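Local coordinates for protein phytase (PDB 2GFI) that catalyses the release of phosphate from phytate (inositol hexakisphosphate) as a 3-phytase of the histidine acid phosphatase family, at residues 99-104 against 240-245; 253-258 against 272-277; 400-405 against 412-417. All blocks are in the same frame, centred on the assembly; numbering follows the deposited sequence. Where two conformers were deposited one is given.

Overall arrangement
Interactions 1 and 2 are neighbours; interaction 3 lies on the other side of the chain's centre. The centres of interactions 1 and 2 are about 14 Å apart, and they touch. F103 CE2 of interaction 1 packs at 3.7 Å on I274 CG2 of interaction 2. R237 also joins them, with a salt bridge to E100 and a hydrogen bond to the carbonyl of I274. Both contacts reach the second subunit. Interaction 3 is centred about 56 Å from interaction 1 and about 42 Å from interaction 2. None of the three lies at the predicted nucleophile H70 or the predicted proton donor D333. All three are structural contacts away from those residues.

Interaction 1 of 3, residues 99-104 against 240-245; sequences GELAFL and ASNPGL
L101, in the 3-10 segment 100-104, reaches N242 and L245 just past helix 229-241. Its CB lies 4.1 Å from N242 ND2. With CG beside the residue's own N (chi1 -61°) and the chain extended at chi2 (-177°), one methyl faces the other segment. That methyl, CD1, is 3.8 Å from N242 ND2. It also meets L245 CD2 at 3.9 Å, the two leucines crossing at about a right angle. The other methyl, L101 CD2, packs on I274 CG2 of interaction 2.

The contact belongs to the helical part of the histidine acid phosphatase fold. N242 is the first residue to leave the helix, and it opens a type II beta turn that ends at L245. Its amide is held at both atoms: OD1 accepts from K98 N, and ND2 donates to F238 O and to a water 3.0 Å from ND2. The same water accepts from L101 N at 2.9 Å and donates to E100 OE1 at 3.1 Å. G99 CA lies 3.9 Å from S241 OG, and a CB on G99 would clash with that hydroxyl. G99 N is hydrogen-bonded to D106 OD2 of the second subunit.

Interaction 2 of 3, residues 253-258 against 272-277; sequences SNLFGY and CDIFTN
F256 and F275 form a face-to-face stack where helix 249-266 meets the loop that leads to helix 277-295, in the helical part of the histidine acid phosphatase fold. The C259-C272 disulfide ties the same helix to the same loop. The ring centroids are 3.7 Å apart and the planes are only 10° from parallel. Packing is tightest where F256 CE1 approaches F275 CD2 at 3.3 Å.

F275 is sandwiched. F256 lies over one face of its ring. I274 CG1 lies over the opposite face, 3.6 Å above the plane of the F275 ring. CG1 gets there by taking the crowded position between its own N and carbonyl carbon (chi1 72°). L255 closes in at the edge. Its carbonyl carbon lies near the plane of the F275 ring, and L255 CB is 4.1 Å from F275 CZ. L255 CD1 also meets I274 CD1 at 3.7 Å, the two side chains crossing at about a right angle. An alanine in place of F275 would probably open a gap between F256 and I274 and leave the F256 ring without its stacking partner on that face.

The cluster extends outward. F256 also stacks with Y283, and F275 touches A234 of helix 229-241. T276 is the N-cap of helix 277-295. Its side chain caps a backbone N, and its own N is hydrogen-bonded to E279 OE1, as in a capping box.

All four touching residues are buried. Apart from the disulfide, the loop meets the helix here through apolar packing and ring stacking, with no hydrogen bond or salt bridge between the two segments.

Interaction 3 of 3, residues 400-405 against 412-417; sequences KKCSSG and LNDYND
C402 SG rests against the first turn of helix 412-423, 3.5 Å from D414 CB. C402 was deposited in two conformers, so this distance holds for one of them and the exact place of the sulfur is less sure. The motif is a short disulfide-closed loop. C402 is bonded to C410, which begins the two-residue strand 410-411 directly before the helix. The loop comes from strand 395-397, at the edge of the central mixed sheet of the histidine acid phosphatase fold.

The contact is small, with 87 Å² buried in all. No hydrogen bond crosses it. D414 offers only its CB to the sulfur. CG stands beside the residue's own N (chi1 -69°), and the carboxylate is turned away from the sulfur, with D414 CG 4.4 Å from C402 SG. D414 is exposed and lies near the start of the helix, where the helix dipole would probably help stabilise its negative charge. The backbone also comes near, with Y415 N 4.5 Å from C402 SG.

The next shell fixes the loop and the helix. On the loop side, S403 packs on P398 and F408. K400 and K401 touch Y356 of the third subunit. On the helix side, N411 OD1 accepts from N413 N at the start of the helix. Y415 is buried, and its side chain packs on V388, I399, L310 and L317. It therefore joins the helix to strand 385-392 and to helix 302-318. A glycan sugar lies about 11 Å from the Y415 side chain. At the far end of that side chain, Y415 OH is hydrogen-bonded to Y390 OH on strand 385-392.

Interaction 1 of 3, residues 99-104 against 240-245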
ATOM      1  N   GLY A  99       3.077 -12.283  29.286  1.00 24.01           N
ATOM      2  CA  GLY A  99       2.979 -12.772  27.922  1.00 22.55           C
ATOM      3  C   GLY A  99       1.883 -12.111  27.092  1.00 22.55           C
ATOM      4  O   GLY A  99       1.606 -10.917  27.220  1.00 21.85           O
ATOM      5  N   GLU A 100       1.272 -12.895  26.215  1.00 23.25           N
ATOM      6  CA  GLU A 100       0.223 -12.400  25.322  1.00 24.57           C
ATOM      7  C   GLU A 100      -0.955 -11.833  26.059  1.00 23.03           C
ATOM      8  O   GLU A 100      -1.664 -11.016  25.512  1.00 22.65           O
ATOM      9  CB  GLU A 100      -0.356 -13.514  24.447  1.00 25.78           C
ATOM     10  CG  GLU A 100       0.647 -14.377  23.749  1.00 32.64           C
ATOM     11  CD  GLU A 100       0.670 -15.751  24.355  1.00 35.69           C
ATOM     12  OE1 GLU A 100       1.131 -15.931  25.542  1.00 43.44           O
ATOM     13  OE2 GLU A 100       0.194 -16.636  23.626  1.00 41.64           O
ATOM     14  N   LEU A 101      -1.211 -12.317  27.274  1.00 22.38           N
ATOM     15  CA  LEU A 101      -2.400 -11.878  28.017  1.00 21.14           C
ATOM     16  C   LEU A 101      -2.150 -10.666  28.909  1.00 20.59           C
ATOM     17  O   LEU A 101      -3.057 -10.221  29.611  1.00 20.07           O
ATOM     18  CB  LEU A 101      -2.994 -13.035  28.818  1.00 21.45           C
ATOM     19  CG  LEU A 101      -3.486 -14.253  28.024  1.00 20.63           C
ATOM     20  CD1 LEU A 101      -4.100 -15.253  28.976  1.00 19.96           C
ATOM     21  CD2 LEU A 101      -4.486 -13.834  26.952  1.00 19.63           C
ATOM     22  N   ALA A 102      -0.947 -10.096  28.852  1.00 20.05           N
ATOM     23  CA  ALA A 102      -0.599  -8.970  29.759  1.00 20.88           C
ATOM     24  C   ALA A 102      -1.507  -7.754  29.652  1.00 21.26           C
ATOM     25  O   ALA A 102      -1.709  -7.036  30.636  1.00 22.22           O
ATOM     26  CB  ALA A 102       0.874  -8.540  29.593  1.00 20.29           C
ATOM     27  N   PHE A 103      -2.028  -7.488  28.459  1.00 21.36           N
ATOM     28  CA  PHE A 103      -2.886  -6.317  28.270  1.00 20.97           C
ATOM     29  C   PHE A 103      -4.092  -6.372  29.225  1.00 21.84           C
ATOM     30  O   PHE A 103      -4.741  -5.344  29.459  1.00 22.09           O
ATOM     31  CB  PHE A 103      -3.374  -6.232  26.815  1.00 19.46           C
ATOM     32  CG  PHE A 103      -4.260  -7.396  26.409  1.00 17.89           C
ATOM     33  CD1 PHE A 103      -5.645  -7.325  26.567  1.00 14.62           C
ATOM     34  CD2 PHE A 103      -3.707  -8.565  25.879  1.00 16.69           C
ATOM     35  CE1 PHE A 103      -6.459  -8.398  26.200  1.00 14.29           C
ATOM     36  CE2 PHE A 103      -4.520  -9.650  25.535  1.00 15.13           C
ATOM     37  CZ  PHE A 103      -5.897  -9.551  25.659  1.00 15.60           C
ATOM     38  N   LEU A 104      -4.388  -7.569  29.735  1.00 22.49           N
ATOM     39  CA  LEU A 104      -5.497  -7.805  30.678  1.00 23.82           C
ATOM     40  C   LEU A 104      -5.344  -7.051  31.977  1.00 24.36           C
ATOM     41  O   LEU A 104      -6.338  -6.684  32.579  1.00 24.62           O
ATOM     42  CB  LEU A 104      -5.685  -9.290  30.973  1.00 23.65           C
ATOM     43  CG  LEU A 104      -6.158 -10.147  29.789  1.00 23.38           C
ATOM     44  CD1 LEU A 104      -6.154 -11.592  30.161  1.00 20.90           C
ATOM     45  CD2 LEU A 104      -7.553  -9.717  29.333  1.00 23.25           C
ATOM     46  N   ALA A 240       1.118 -21.345  30.697  1.00 29.23           N
ATOM     47  CA  ALA A 240       2.570 -21.366  30.902  1.00 29.25           C
ATOM     48  C   ALA A 240       3.094 -20.020  31.404  1.00 29.02           C
ATOM     49  O   ALA A 240       4.035 -19.953  32.215  1.00 29.11           O
ATOM     50  CB  ALA A 240       3.295 -21.771  29.590  1.00 29.60           C
ATOM     51  N   SER A 241       2.488 -18.953  30.899  1.00 27.96           N
ATOM     52  CA  SER A 241       2.855 -17.605  31.258  1.00 27.34           C
ATOM     53  C   SER A 241       2.046 -17.144  32.468  1.00 26.27           C
ATOM     54  O   SER A 241       2.403 -16.171  33.125  1.00 26.82           O
ATOM     55  CB  SER A 241       2.588 -16.692  30.045  1.00 28.50           C
ATOM     56  OG  SER A 241       3.821 -16.326  29.411  1.00 31.48           O
ATOM     57  N   ASN A 242       0.934 -17.824  32.729  1.00 25.27           N
ATOM     58  CA  ASN A 242      -0.006 -17.431  33.784  1.00 25.88           C
ATOM     59  C   ASN A 242      -0.430 -18.656  34.589  1.00 26.36           C
ATOM     60  O   ASN A 242      -1.501 -19.204  34.369  1.00 25.93           O
ATOM     61  CB  ASN A 242      -1.221 -16.723  33.172  1.00 25.00           C
ATOM     62  CG  ASN A 242      -0.809 -15.628  32.221  1.00 24.13           C
ATOM     63  OD1 ASN A 242      -0.352 -14.574  32.639  1.00 24.96           O
ATOM     64  ND2 ASN A 242      -0.920 -15.892  30.943  1.00 24.22           N
ATOM     65  N   PRO A 243       0.437 -19.100  35.496  1.00 27.76           N
ATOM     66  CA  PRO A 243       0.185 -20.331  36.276  1.00 28.52           C
ATOM     67  C   PRO A 243      -1.127 -20.245  37.035  1.00 28.90           C
ATOM     68  O   PRO A 243      -1.397 -19.226  37.668  1.00 28.96           O
ATOM     69  CB  PRO A 243       1.386 -20.378  37.231  1.00 28.32           C
ATOM     70  CG  PRO A 243       2.467 -19.671  36.436  1.00 27.96           C
ATOM     71  CD  PRO A 243       1.737 -18.487  35.856  1.00 27.47           C
ATOM     72  N   GLY A 244      -1.966 -21.266  36.879  1.00 29.54           N
ATOM     73  CA  GLY A 244      -3.213 -21.341  37.632  1.00 29.87           C
ATOM     74  C   GLY A 244      -4.363 -20.630  36.950  1.00 30.22           C
ATOM     75  O   GLY A 244      -5.502 -20.659  37.457  1.00 29.97           O
ATOM     76  N   LEU A 245      -4.081 -20.001  35.798  1.00 30.01           N
ATOM     77  CA  LEU A 245      -5.141 -19.393  34.980  1.00 29.48           C
ATOM     78  C   LEU A 245      -6.232 -20.422  34.681  1.00 29.91           C
ATOM     79  O   LEU A 245      -5.975 -21.481  34.092  1.00 29.76           O
ATOM     80  CB  LEU A 245      -4.580 -18.829  33.679  1.00 29.45           C
ATOM     81  CG  LEU A 245      -5.650 -18.312  32.717  1.00 27.90           C
ATOM     82  CD1 LEU A 245      -6.299 -17.014  33.246  1.00 23.40           C
ATOM     83  CD2 LEU A 245      -5.074 -18.169  31.324  1.00 27.36           C
TER
HETATM   84  O   HOH W   1      -0.049 -14.837  28.232  1.00 33.61           O

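Interaction 2 of 3, residues 253-258 against 272-277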
ATOM      1  N   SER A 253     -11.720 -20.756  22.550  1.00 24.33           N
ATOM      2  CA  SER A 253     -12.442 -20.758  21.303  1.00 24.86           C
ATOM      3  C   SER A 253     -13.306 -19.501  21.114  1.00 23.83           C
ATOM      4  O   SER A 253     -13.409 -18.983  20.026  1.00 23.53           O
ATOM      5  CB  SER A 253     -13.322 -21.974  21.249  1.00 25.16           C
ATOM      6  OG  SER A 253     -13.921 -22.029  19.972  1.00 28.28           O
ATOM      7  N   ASN A 254     -13.893 -19.014  22.203  1.00 23.21           N
ATOM      8  CA  ASN A 254     -14.690 -17.800  22.221  1.00 22.15           C
ATOM      9  C   ASN A 254     -13.868 -16.533  22.121  1.00 20.66           C
ATOM     10  O   ASN A 254     -14.355 -15.463  21.775  1.00 20.09           O
ATOM     11  CB  ASN A 254     -15.539 -17.795  23.497  1.00 23.43           C
ATOM     12  CG  ASN A 254     -16.731 -18.708  23.378  1.00 24.48           C
ATOM     13  OD1 ASN A 254     -17.185 -19.318  24.354  1.00 25.86           O
ATOM     14  ND2 ASN A 254     -17.241 -18.821  22.168  1.00 24.76           N
ATOM     15  N   LEU A 255     -12.583 -16.647  22.364  1.00 19.78           N
ATOM     16  CA  LEU A 255     -11.761 -15.469  22.341  1.00 18.63           C
ATOM     17  C   LEU A 255     -11.482 -15.057  20.898  1.00 18.22           C
ATOM     18  O   LEU A 255     -11.147 -13.902  20.633  1.00 17.54           O
ATOM     19  CB  LEU A 255     -10.485 -15.696  23.152  1.00 18.80           C
ATOM     20  CG  LEU A 255     -10.623 -15.771  24.657  1.00 17.92           C
ATOM     21  CD1 LEU A 255      -9.205 -15.972  25.319  1.00 15.65           C
ATOM     22  CD2 LEU A 255     -11.299 -14.510  25.142  1.00 16.32           C
ATOM     23  N   PHE A 256     -11.629 -16.003  19.969  1.00 18.18           N
ATOM     24  CA  PHE A 256     -11.610 -15.656  18.525  1.00 18.08           C
ATOM     25  C   PHE A 256     -12.728 -14.734  18.148  1.00 17.18           C
ATOM     26  O   PHE A 256     -12.465 -13.706  17.531  1.00 18.53           O
ATOM     27  CB  PHE A 256     -11.646 -16.880  17.602  1.00 17.60           C
ATOM     28  CG  PHE A 256     -10.411 -17.674  17.632  1.00 16.91           C
ATOM     29  CD1 PHE A 256      -9.317 -17.300  16.858  1.00 17.71           C
ATOM     30  CD2 PHE A 256     -10.324 -18.810  18.445  1.00 16.30           C
ATOM     31  CE1 PHE A 256      -8.139 -18.073  16.889  1.00 18.64           C
ATOM     32  CE2 PHE A 256      -9.182 -19.575  18.485  1.00 18.11           C
ATOM     33  CZ  PHE A 256      -8.077 -19.211  17.701  1.00 18.96           C
ATOM     34  N   GLY A 257     -13.962 -15.076  18.527  1.00 16.74           N
ATOM     35  CA  GLY A 257     -15.101 -14.170  18.309  1.00 17.11           C
ATOM     36  C   GLY A 257     -14.914 -12.861  19.083  1.00 18.08           C
ATOM     37  O   GLY A 257     -15.225 -11.760  18.601  1.00 19.68           O
ATOM     38  N   TYR A 258     -14.405 -12.963  20.295  1.00 17.38           N
ATOM     39  CA  TYR A 258     -14.167 -11.794  21.113  1.00 17.85           C
ATOM     40  C   TYR A 258     -13.240 -10.840  20.340  1.00 18.52           C
ATOM     41  O   TYR A 258     -13.515  -9.649  20.227  1.00 19.48           O
ATOM     42  CB  TYR A 258     -13.528 -12.284  22.429  1.00 16.95           C
ATOM     43  CG  TYR A 258     -13.424 -11.262  23.531  1.00 17.72           C
ATOM     44  CD1 TYR A 258     -14.042 -11.485  24.781  1.00 18.18           C
ATOM     45  CD2 TYR A 258     -12.686 -10.077  23.356  1.00 16.08           C
ATOM     46  CE1 TYR A 258     -13.928 -10.567  25.813  1.00 16.15           C
ATOM     47  CE2 TYR A 258     -12.565  -9.168  24.376  1.00 16.03           C
ATOM     48  CZ  TYR A 258     -13.188  -9.413  25.607  1.00 16.61           C
ATOM     49  OH  TYR A 258     -13.080  -8.471  26.615  1.00 17.29           O
ATOM     50  N   CYS A 272      -7.035 -10.113  19.702  1.00 19.31           N
ATOM     51  CA  CYS A 272      -6.539 -10.623  18.409  1.00 19.18           C
ATOM     52  C   CYS A 272      -5.054 -10.980  18.460  1.00 19.38           C
ATOM     53  O   CYS A 272      -4.574 -11.757  17.596  1.00 18.69           O
ATOM     54  CB  CYS A 272      -6.739  -9.618  17.286  1.00 18.63           C
ATOM     55  SG  CYS A 272      -8.469  -9.380  16.919  1.00 18.31           S
ATOM     56  N   ASP A 273      -4.342 -10.417  19.439  1.00 18.46           N
ATOM     57  CA  ASP A 273      -2.879 -10.648  19.499  1.00 19.02           C
ATOM     58  C   ASP A 273      -2.442 -11.905  20.170  1.00 18.73           C
ATOM     59  O   ASP A 273      -1.257 -12.163  20.235  1.00 19.53           O
ATOM     60  CB  ASP A 273      -2.197  -9.508  20.202  1.00 17.61           C
ATOM     61  CG  ASP A 273      -2.516  -8.229  19.576  1.00 18.66           C
ATOM     62  OD1 ASP A 273      -2.791  -8.236  18.342  1.00 18.60           O
ATOM     63  OD2 ASP A 273      -2.538  -7.177  20.220  1.00 20.72           O
ATOM     64  N   ILE A 274      -3.380 -12.685  20.672  1.00 18.43           N
ATOM     65  CA  ILE A 274      -2.999 -13.831  21.523  1.00 18.47           C
ATOM     66  C   ILE A 274      -2.887 -15.118  20.718  1.00 18.58           C
ATOM     67  O   ILE A 274      -2.461 -16.146  21.234  1.00 19.01           O
ATOM     68  CB  ILE A 274      -4.014 -13.984  22.676  1.00 18.30           C
ATOM     69  CG1 ILE A 274      -5.347 -14.517  22.151  1.00 17.19           C
ATOM     70  CG2 ILE A 274      -4.162 -12.648  23.436  1.00 17.55           C
ATOM     71  CD1 ILE A 274      -6.349 -14.898  23.266  1.00 17.35           C
ATOM     72  N   PHE A 275      -3.261 -15.060  19.439  1.00 18.64           N
ATOM     73  CA  PHE A 275      -3.241 -16.286  18.619  1.00 18.68           C
ATOM     74  C   PHE A 275      -2.188 -16.248  17.524  1.00 18.16           C
ATOM     75  O   PHE A 275      -1.842 -15.160  17.003  1.00 17.95           O
ATOM     76  CB  PHE A 275      -4.634 -16.566  18.023  1.00 18.50           C
ATOM     77  CG  PHE A 275      -5.666 -16.901  19.052  1.00 18.40           C
ATOM     78  CD1 PHE A 275      -5.493 -18.020  19.880  1.00 20.00           C
ATOM     79  CD2 PHE A 275      -6.789 -16.103  19.218  1.00 18.28           C
ATOM     80  CE1 PHE A 275      -6.418 -18.348  20.829  1.00 20.17           C
ATOM     81  CE2 PHE A 275      -7.732 -16.427  20.185  1.00 18.90           C
ATOM     82  CZ  PHE A 275      -7.549 -17.554  20.982  1.00 20.26           C
ATOM     83  N   THR A 276      -1.704 -17.431  17.174  1.00 17.81           N
ATOM     84  CA  THR A 276      -0.816 -17.593  16.038  1.00 17.56           C
ATOM     85  C   THR A 276      -1.654 -17.728  14.794  1.00 17.75           C
ATOM     86  O   THR A 276      -2.817 -18.097  14.889  1.00 17.76           O
ATOM     87  CB  THR A 276       0.069 -18.834  16.186  1.00 17.89           C
ATOM     88  OG1 THR A 276      -0.748 -20.015  16.212  1.00 16.03           O
ATOM     89  CG2 THR A 276       0.867 -18.805  17.525  1.00 17.90           C
ATOM     90  N   ASN A 277      -1.056 -17.454  13.627  1.00 18.22           N
ATOM     91  CA  ASN A 277      -1.738 -17.669  12.346  1.00 18.41           C
ATOM     92  C   ASN A 277      -2.294 -19.081  12.244  1.00 18.48           C
ATOM     93  O   ASN A 277      -3.412 -19.308  11.782  1.00 17.79           O
ATOM     94  CB  ASN A 277      -0.774 -17.413  11.178  1.00 18.21           C
ATOM     95  CG  ASN A 277      -0.478 -15.955  10.994  1.00 18.48           C
ATOM     96  OD1 ASN A 277      -0.419 -15.198  11.975  1.00 17.75           O
ATOM     97  ND2 ASN A 277      -0.313 -15.534   9.742  1.00 18.06           N
TER

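Interaction 3 of 3, residues 400-405 against 412-417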
ATOM      1  N   LYS A 400     -19.880 -21.868 -13.049  1.00 26.84           N
ATOM      2  CA  LYS A 400     -19.219 -22.959 -13.716  1.00 29.22           C
ATOM      3  C   LYS A 400     -19.957 -23.361 -14.999  1.00 29.59           C
ATOM      4  O   LYS A 400     -21.158 -23.727 -14.978  1.00 29.34           O
ATOM      5  CB  LYS A 400     -19.122 -24.142 -12.762  1.00 30.20           C
ATOM      6  CG  LYS A 400     -18.294 -25.287 -13.298  1.00 34.36           C
ATOM      7  CD  LYS A 400     -18.372 -26.453 -12.323  1.00 40.78           C
ATOM      8  CE  LYS A 400     -17.892 -27.718 -12.994  1.00 42.52           C
ATOM      9  NZ  LYS A 400     -17.773 -28.832 -11.999  1.00 52.17           N
ATOM     10  N   LYS A 401     -19.220 -23.308 -16.103  1.00 29.92           N
ATOM     11  CA  LYS A 401     -19.706 -23.711 -17.403  1.00 31.18           C
ATOM     12  C   LYS A 401     -20.789 -22.766 -17.892  1.00 31.25           C
ATOM     13  O   LYS A 401     -21.429 -23.054 -18.901  1.00 31.34           O
ATOM     14  CB  LYS A 401     -20.257 -25.132 -17.388  1.00 31.67           C
ATOM     15  CG  LYS A 401     -19.248 -26.158 -16.945  1.00 35.32           C
ATOM     16  CD  LYS A 401     -19.698 -27.592 -17.333  1.00 40.22           C
ATOM     17  CE  LYS A 401     -18.795 -28.647 -16.662  1.00 40.27           C
ATOM     18  NZ  LYS A 401     -19.028 -30.028 -17.236  1.00 45.89           N
ATOM     19  N   CYS A 402     -21.031 -21.673 -17.167  1.00 30.55           N
ATOM     20  CA  CYS A 402     -21.832 -20.594 -17.734  1.00 30.15           C
ATOM     21  C   CYS A 402     -21.155 -19.257 -17.616  1.00 29.20           C
ATOM     22  O   CYS A 402     -21.656 -18.360 -16.956  1.00 28.90           O
ATOM     23  CB  CYS A 402     -23.198 -20.463 -17.117  1.00 30.59           C
ATOM     24  SG  CYS A 402     -24.287 -19.847 -18.416  0.50 30.27           S
ATOM     25  N   SER A 403     -20.021 -19.119 -18.270  1.00 28.48           N
ATOM     26  CA  SER A 403     -19.219 -17.950 -18.085  1.00 28.70           C
ATOM     27  C   SER A 403     -18.574 -17.528 -19.395  1.00 28.95           C
ATOM     28  O   SER A 403     -17.524 -16.875 -19.402  1.00 29.40           O
ATOM     29  CB  SER A 403     -18.170 -18.239 -17.021  1.00 28.14           C
ATOM     30  OG  SER A 403     -17.537 -19.465 -17.298  1.00 27.59           O
ATOM     31  N   SER A 404     -19.189 -17.896 -20.516  1.00 28.75           N
ATOM     32  CA  SER A 404     -18.605 -17.510 -21.797  1.00 29.19           C
ATOM     33  C   SER A 404     -19.158 -16.177 -22.333  1.00 28.62           C
ATOM     34  O   SER A 404     -18.673 -15.671 -23.343  1.00 29.15           O
ATOM     35  CB  SER A 404     -18.716 -18.636 -22.827  1.00 29.06           C
ATOM     36  OG  SER A 404     -20.045 -19.063 -22.905  1.00 30.09           O
ATOM     37  N   GLY A 405     -20.133 -15.581 -21.641  1.00 27.48           N
ATOM     38  CA  GLY A 405     -20.596 -14.249 -22.030  1.00 26.46           C
ATOM     39  C   GLY A 405     -19.541 -13.220 -21.688  1.00 26.11           C
ATOM     40  O   GLY A 405     -18.552 -13.555 -21.041  1.00 26.08           O
ATOM     41  N   LEU A 412     -28.755 -15.069 -20.267  1.00 29.02           N
ATOM     42  CA  LEU A 412     -29.958 -15.321 -19.459  1.00 29.36           C
ATOM     43  C   LEU A 412     -30.687 -16.621 -19.828  1.00 29.60           C
ATOM     44  O   LEU A 412     -31.267 -17.278 -18.962  1.00 28.96           O
ATOM     45  CB  LEU A 412     -30.885 -14.118 -19.502  1.00 29.79           C
ATOM     46  CG  LEU A 412     -32.214 -14.214 -18.763  1.00 29.97           C
ATOM     47  CD1 LEU A 412     -32.072 -14.531 -17.286  1.00 28.71           C
ATOM     48  CD2 LEU A 412     -32.905 -12.904 -18.987  1.00 31.55           C
ATOM     49  N   ASN A 413     -30.642 -16.994 -21.114  1.00 30.19           N
ATOM     50  CA  ASN A 413     -31.216 -18.255 -21.562  1.00 30.42           C
ATOM     51  C   ASN A 413     -30.561 -19.444 -20.914  1.00 29.69           C
ATOM     52  O   ASN A 413     -31.238 -20.317 -20.388  1.00 29.50           O
ATOM     53  CB  ASN A 413     -31.183 -18.349 -23.103  1.00 31.63           C
ATOM     54  CG  ASN A 413     -32.053 -17.297 -23.753  1.00 33.70           C
ATOM     55  OD1 ASN A 413     -33.166 -17.013 -23.276  1.00 37.40           O
ATOM     56  ND2 ASN A 413     -31.550 -16.676 -24.811  1.00 34.47           N
ATOM     57  N   ASP A 414     -29.231 -19.455 -20.936  1.00 30.24           N
ATOM     58  CA  ASP A 414     -28.421 -20.441 -20.232  1.00 30.34           C
ATOM     59  C   ASP A 414     -28.577 -20.345 -18.720  1.00 29.87           C
ATOM     60  O   ASP A 414     -28.600 -21.359 -18.033  1.00 30.17           O
ATOM     61  CB  ASP A 414     -26.964 -20.242 -20.596  1.00 30.89           C
ATOM     62  CG  ASP A 414     -26.671 -20.606 -22.033  1.00 32.98           C
ATOM     63  OD1 ASP A 414     -27.341 -21.532 -22.562  1.00 35.39           O
ATOM     64  OD2 ASP A 414     -25.801 -20.016 -22.708  1.00 33.15           O
ATOM     65  N   TYR A 415     -28.698 -19.124 -18.205  1.00 29.65           N
ATOM     66  CA  TYR A 415     -28.865 -18.934 -16.768  1.00 29.09           C
ATOM     67  C   TYR A 415     -30.165 -19.568 -16.283  1.00 29.72           C
ATOM     68  O   TYR A 415     -30.223 -20.110 -15.178  1.00 28.74           O
ATOM     69  CB  TYR A 415     -28.803 -17.461 -16.361  1.00 28.20           C
ATOM     70  CG  TYR A 415     -28.888 -17.340 -14.841  1.00 29.44           C
ATOM     71  CD1 TYR A 415     -27.898 -17.925 -14.019  1.00 27.44           C
ATOM     72  CD2 TYR A 415     -29.969 -16.687 -14.220  1.00 27.87           C
ATOM     73  CE1 TYR A 415     -27.984 -17.859 -12.642  1.00 28.01           C
ATOM     74  CE2 TYR A 415     -30.052 -16.606 -12.839  1.00 28.43           C
ATOM     75  CZ  TYR A 415     -29.052 -17.192 -12.057  1.00 28.32           C
ATOM     76  OH  TYR A 415     -29.122 -17.130 -10.699  1.00 26.98           O
ATOM     77  N   ASN A 416     -31.204 -19.503 -17.129  1.00 30.54           N
ATOM     78  CA  ASN A 416     -32.463 -20.210 -16.877  1.00 30.46           C
ATOM     79  C   ASN A 416     -32.297 -21.712 -16.698  1.00 30.38           C
ATOM     80  O   ASN A 416     -32.876 -22.286 -15.785  1.00 30.53           O
ATOM     81  CB  ASN A 416     -33.499 -19.862 -17.947  1.00 30.45           C
ATOM     82  CG  ASN A 416     -34.308 -18.643 -17.574  1.00 30.43           C
ATOM     83  OD1 ASN A 416     -35.259 -18.729 -16.798  1.00 31.50           O
ATOM     84  ND2 ASN A 416     -33.916 -17.494 -18.091  1.00 29.12           N
ATOM     85  N   ASP A 417     -31.479 -22.323 -17.547  1.00 30.59           N
ATOM     86  CA  ASP A 417     -31.199 -23.750 -17.488  1.00 31.39           C
ATOM     87  C   ASP A 417     -30.427 -24.120 -16.207  1.00 31.09           C
ATOM     88  O   ASP A 417     -30.715 -25.142 -15.564  1.00 30.57           O
ATOM     89  CB  ASP A 417     -30.365 -24.189 -18.707  1.00 32.48           C
ATOM     90  CG  ASP A 417     -31.118 -24.078 -20.030  1.00 34.48           C
ATOM     91  OD1 ASP A 417     -32.364 -23.940 -20.032  1.00 36.24           O
ATOM     92  OD2 ASP A 417     -30.526 -24.125 -21.133  1.00 37.58           O
TER